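Local coordinates for protein transcriptional regulator (Rhodococcus sp., PDB 2O0Y) that probably binds DNA and regulates transcription as a member of the IclR family, pairing a winged helix-turn-helix region with a GAF-like C-terminal region, at residues T110-N115 and P238-C243; L68-R71 and S75-L78. One frame throughout, in Å; residues are numbered along the deposited sequence.

Interaction 1. Residues T110-N115 and P238-C243; sequences TGETVN and PHYIEC
Glu-112 OE2 is gripped by two groups: it accepts a hydrogen bond from Tyr-240 OH at 2.6 Å, and it forms a salt bridge with NE of Arg-231. The phenol comes to the anti lone pair of OE2, the one facing away from the other carboxylate oxygen, and the carboxylate plane stands 72° from the ring plane. Glu-112 CG, set beside the backbone N by chi1 (-54°), lies 3.6 Å from Tyr-240 CE2, and the bend at chi2 then turns OE2 to the ring's edge, near its plane. Tyr-240 OH is also bonded to NH2 of Arg-236; the salt bridge with Arg-231 would probably help keep the carboxylate ionised. Over one ring face lies Thr-110, whose CB makes a CH-pi contact 4.3 Å from the centroid of the Tyr-240 ring. These contacts join the end of helix 97-110, and the turn leading into strand 113-120, to helix 237-254, within the GAF-like C-terminal region. The turn is sharp: Gly-111 has positive phi (85°), where a side chain would jam against the preceding carbonyl oxygen. Thr-110 OG1 spans it as an ST turn, accepting from Glu-112 N at 3.3 Å, and also bonds to Leu-106 O. On the other branch of the threonine, CG2 lies 4.2 Å from Cys-243 CB, one helical turn on from the tyrosine.

Interaction 2. Residues L68-R71 and S75-L78; sequences LTSR and SYSL
Arg-71 starts with CG anti to its carbonyl carbon (chi1 -56°) and stays extended at chi2, which carries its CD to 4.1 Å from Ser-77 CB; a bend at chi3 then turns the guanidinium toward a water on NH1. Ser-77 OG, set between its backbone N and carbonyl carbon (chi1 62°), accepts at 2.8 Å from this water, which in turn accepts from Arg-71 NH1, and the same hydroxyl donates to Leu-78 O from above that carbonyl's plane. Beneath these side chains the two strands form an antiparallel hairpin. Thr-69 and Ser-77 are its hydrogen-bonded pair: Thr-69 N to Ser-77 O spans 2.9 Å, and the return bond, Ser-77 N to Thr-69 O, spans 3.0 Å. Nearer the turn, Arg-71 N reaches Ser-75 O at 2.6 Å with an N-H...O angle of 167°. Ser-70 and Tyr-76 are a non-hydrogen-bonded pair on the face away from Thr-69 and Ser-77, and Tyr-76 CD2 rests 3.6 Å from Ser-70 CA. An alanine in place of Tyr-76 would probably uncover this part of the Ser-70 backbone and open a gap toward Val-59 and Cys-63. At the far end the leucines diverge, yet their CD2 methyls still meet at 4.0 Å, Leu-68 with Leu-78. The hairpin is the wing of the winged helix-turn-helix: Leu-68 and Tyr-76 pack on helix 52-64, strand 38-40 runs antiparallel to 75-78, and the second subunit approaches the Thr-69 and Ser-77 face, where its Gln-120 bonds Thr-69 OG1 and its Trp-93 bonds Leu-78 O.

The two contacts belong to separate parts of the chain, on opposite sides of its centre. Their own centres are 46 Å apart, and their nearest atoms remain about 28 Å apart, so no direct touch couples them. Interaction 2 closes locally, across only three intervening residues, in the probable DNA-binding region. Interaction 1 instead brings together segments separated by 122 residues in the region that in IclR relatives usually senses a ligand. Helix 86-92 and most of helix 97-110 lie between them in sequence, the latter running into interaction 1 at Thr-110. Another difference is quaternary: the second subunit touches 68-71/75-78, whereas no other chain of the assembly touches 110-115/238-243.

Interaction 1. Residues T110-N115 and P238-C243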
# COMPACT_ATOMS: atom_id res chain seq x y z
N THR B 110 -24.74 -21.69 -10.33
CA THR B 110 -24.87 -22.37 -9.02
C THR B 110 -26.05 -21.83 -8.19
O THR B 110 -26.54 -22.51 -7.30
CB THR B 110 -23.60 -22.21 -8.15
OG1 THR B 110 -23.34 -20.80 -8.00
CG2 THR B 110 -22.36 -22.89 -8.78
N GLY B 111 -26.46 -20.58 -8.44
CA GLY B 111 -27.52 -19.95 -7.65
C GLY B 111 -26.99 -19.32 -6.38
O GLY B 111 -27.76 -18.83 -5.53
N GLU B 112 -25.65 -19.29 -6.25
CA GLU B 112 -24.97 -18.77 -5.07
C GLU B 112 -24.14 -17.52 -5.37
O GLU B 112 -23.72 -17.32 -6.53
CB GLU B 112 -24.06 -19.84 -4.45
CG GLU B 112 -24.74 -21.15 -4.13
CD GLU B 112 -25.90 -21.07 -3.18
OE1 GLU B 112 -26.11 -20.01 -2.58
OE2 GLU B 112 -26.56 -22.12 -2.97
N THR B 113 -23.94 -16.69 -4.34
CA THR B 113 -23.07 -15.53 -4.41
C THR B 113 -21.65 -16.01 -4.59
O THR B 113 -21.23 -16.94 -3.89
CB THR B 113 -23.19 -14.68 -3.15
OG1 THR B 113 -24.51 -14.08 -3.14
CG2 THR B 113 -22.08 -13.53 -3.16
N VAL B 114 -20.92 -15.39 -5.53
CA VAL B 114 -19.54 -15.74 -5.83
C VAL B 114 -18.69 -14.61 -5.30
O VAL B 114 -18.85 -13.48 -5.74
CB VAL B 114 -19.33 -15.87 -7.33
CG1 VAL B 114 -17.87 -16.13 -7.60
CG2 VAL B 114 -20.19 -17.04 -7.87
N ASN B 115 -17.76 -14.91 -4.38
CA ASN B 115 -16.86 -13.90 -3.76
C ASN B 115 -15.43 -14.16 -4.19
O ASN B 115 -15.00 -15.31 -4.17
CB ASN B 115 -16.91 -14.07 -2.23
CG ASN B 115 -18.26 -13.63 -1.64
OD1 ASN B 115 -18.77 -12.57 -1.99
ND2 ASN B 115 -18.86 -14.47 -0.82
N PRO B 238 -21.71 -31.75 -5.91
CA PRO B 238 -20.86 -32.13 -7.07
C PRO B 238 -20.86 -31.08 -8.20
O PRO B 238 -19.83 -30.85 -8.81
CB PRO B 238 -21.51 -33.44 -7.59
CG PRO B 238 -22.26 -33.97 -6.47
CD PRO B 238 -22.62 -32.85 -5.51
N HIS B 239 -22.02 -30.50 -8.51
CA HIS B 239 -22.18 -29.55 -9.62
C HIS B 239 -21.56 -28.23 -9.21
O HIS B 239 -20.90 -27.57 -10.02
CB HIS B 239 -23.69 -29.37 -10.00
CG HIS B 239 -23.93 -28.42 -11.14
ND1 HIS B 239 -24.56 -27.20 -10.98
CD2 HIS B 239 -23.61 -28.51 -12.45
CE1 HIS B 239 -24.64 -26.59 -12.15
NE2 HIS B 239 -24.07 -27.36 -13.06
N TYR B 240 -21.76 -27.83 -7.95
CA TYR B 240 -21.09 -26.64 -7.40
C TYR B 240 -19.60 -26.78 -7.56
O TYR B 240 -18.92 -25.87 -8.05
CB TYR B 240 -21.40 -26.49 -5.89
CG TYR B 240 -22.73 -25.86 -5.53
CD1 TYR B 240 -23.80 -25.88 -6.43
CD2 TYR B 240 -22.93 -25.29 -4.28
CE1 TYR B 240 -24.99 -25.30 -6.11
CE2 TYR B 240 -24.15 -24.72 -3.94
CZ TYR B 240 -25.16 -24.72 -4.85
OH TYR B 240 -26.39 -24.19 -4.55
N ILE B 241 -19.06 -27.89 -7.10
CA ILE B 241 -17.61 -28.20 -7.28
C ILE B 241 -17.17 -28.19 -8.79
O ILE B 241 -16.14 -27.60 -9.13
CB ILE B 241 -17.21 -29.56 -6.59
CG1 ILE B 241 -17.37 -29.47 -5.05
CG2 ILE B 241 -15.81 -29.97 -6.99
CD1 ILE B 241 -17.43 -30.81 -4.30
N GLU B 242 -17.92 -28.87 -9.66
CA GLU B 242 -17.59 -28.90 -11.09
C GLU B 242 -17.59 -27.51 -11.72
O GLU B 242 -16.69 -27.20 -12.51
CB GLU B 242 -18.55 -29.80 -11.85
CG GLU B 242 -18.12 -30.10 -13.23
CD GLU B 242 -18.85 -31.31 -13.77
OE1 GLU B 242 -19.99 -31.53 -13.33
OE2 GLU B 242 -18.26 -32.07 -14.57
N CYS B 243 -18.61 -26.69 -11.42
CA CYS B 243 -18.64 -25.32 -11.96
C CYS B 243 -17.54 -24.46 -11.38
O CYS B 243 -16.94 -23.66 -12.10
CB CYS B 243 -19.99 -24.64 -11.72
SG CYS B 243 -21.33 -25.55 -12.52

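Interaction 2. Residues L68-R71 and S75-L78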
# COMPACT_ATOMS: atom_id res chain seq x y z
N LEU B 68 12.83 7.27 -7.07
CA LEU B 68 13.73 6.21 -6.66
C LEU B 68 14.32 6.63 -5.34
O LEU B 68 14.26 7.82 -5.02
CB LEU B 68 14.87 6.03 -7.65
CG LEU B 68 14.53 5.51 -9.03
CD1 LEU B 68 15.88 5.39 -9.81
CD2 LEU B 68 13.86 4.12 -9.01
N THR B 69 14.82 5.68 -4.56
CA THR B 69 15.57 5.97 -3.33
C THR B 69 16.89 5.25 -3.33
O THR B 69 16.92 4.08 -3.68
CB THR B 69 14.81 5.39 -2.15
OG1 THR B 69 13.60 6.09 -2.09
CG2 THR B 69 15.51 5.61 -0.87
N SER B 70 17.97 5.95 -2.98
CA SER B 70 19.32 5.40 -2.96
C SER B 70 19.45 4.67 -1.65
O SER B 70 19.24 5.30 -0.61
CB SER B 70 20.33 6.59 -2.91
OG SER B 70 21.65 6.14 -3.12
N ARG B 71 19.81 3.39 -1.64
CA ARG B 71 19.95 2.66 -0.38
C ARG B 71 21.43 2.53 0.07
O ARG B 71 22.35 2.73 -0.72
CB ARG B 71 19.35 1.29 -0.48
CG ARG B 71 17.89 1.29 -0.91
CD ARG B 71 17.57 -0.01 -1.56
NE ARG B 71 18.02 -1.14 -0.75
CZ ARG B 71 17.24 -1.84 0.07
NH1 ARG B 71 15.94 -1.53 0.22
NH2 ARG B 71 17.76 -2.86 0.75
N SER B 75 22.40 0.20 -3.84
CA SER B 75 21.35 -0.02 -4.77
C SER B 75 20.23 1.03 -4.63
O SER B 75 20.24 1.86 -3.71
CB SER B 75 20.86 -1.48 -4.69
OG SER B 75 19.97 -1.69 -3.62
N TYR B 76 19.26 0.98 -5.56
CA TYR B 76 18.12 1.86 -5.57
C TYR B 76 16.89 1.01 -5.47
O TYR B 76 16.86 -0.07 -6.11
CB TYR B 76 18.05 2.64 -6.90
CG TYR B 76 19.23 3.56 -7.05
CD1 TYR B 76 20.38 3.14 -7.68
CD2 TYR B 76 19.21 4.83 -6.51
CE1 TYR B 76 21.51 3.99 -7.78
CE2 TYR B 76 20.31 5.68 -6.61
CZ TYR B 76 21.44 5.25 -7.27
OH TYR B 76 22.54 6.11 -7.36
N SER B 77 15.86 1.48 -4.74
CA SER B 77 14.53 0.88 -4.85
C SER B 77 13.62 1.93 -5.47
O SER B 77 14.05 3.10 -5.62
CB SER B 77 13.94 0.53 -3.46
OG SER B 77 13.80 1.70 -2.72
N LEU B 78 12.36 1.58 -5.69
CA LEU B 78 11.34 2.56 -6.08
C LEU B 78 11.18 3.39 -4.82
O LEU B 78 11.26 2.84 -3.71
CB LEU B 78 10.02 1.85 -6.43
CG LEU B 78 10.04 1.00 -7.73
CD1 LEU B 78 8.61 0.56 -8.09
CD2 LEU B 78 10.55 1.87 -8.90
O HOH W 1 14.58 1.34 -0.01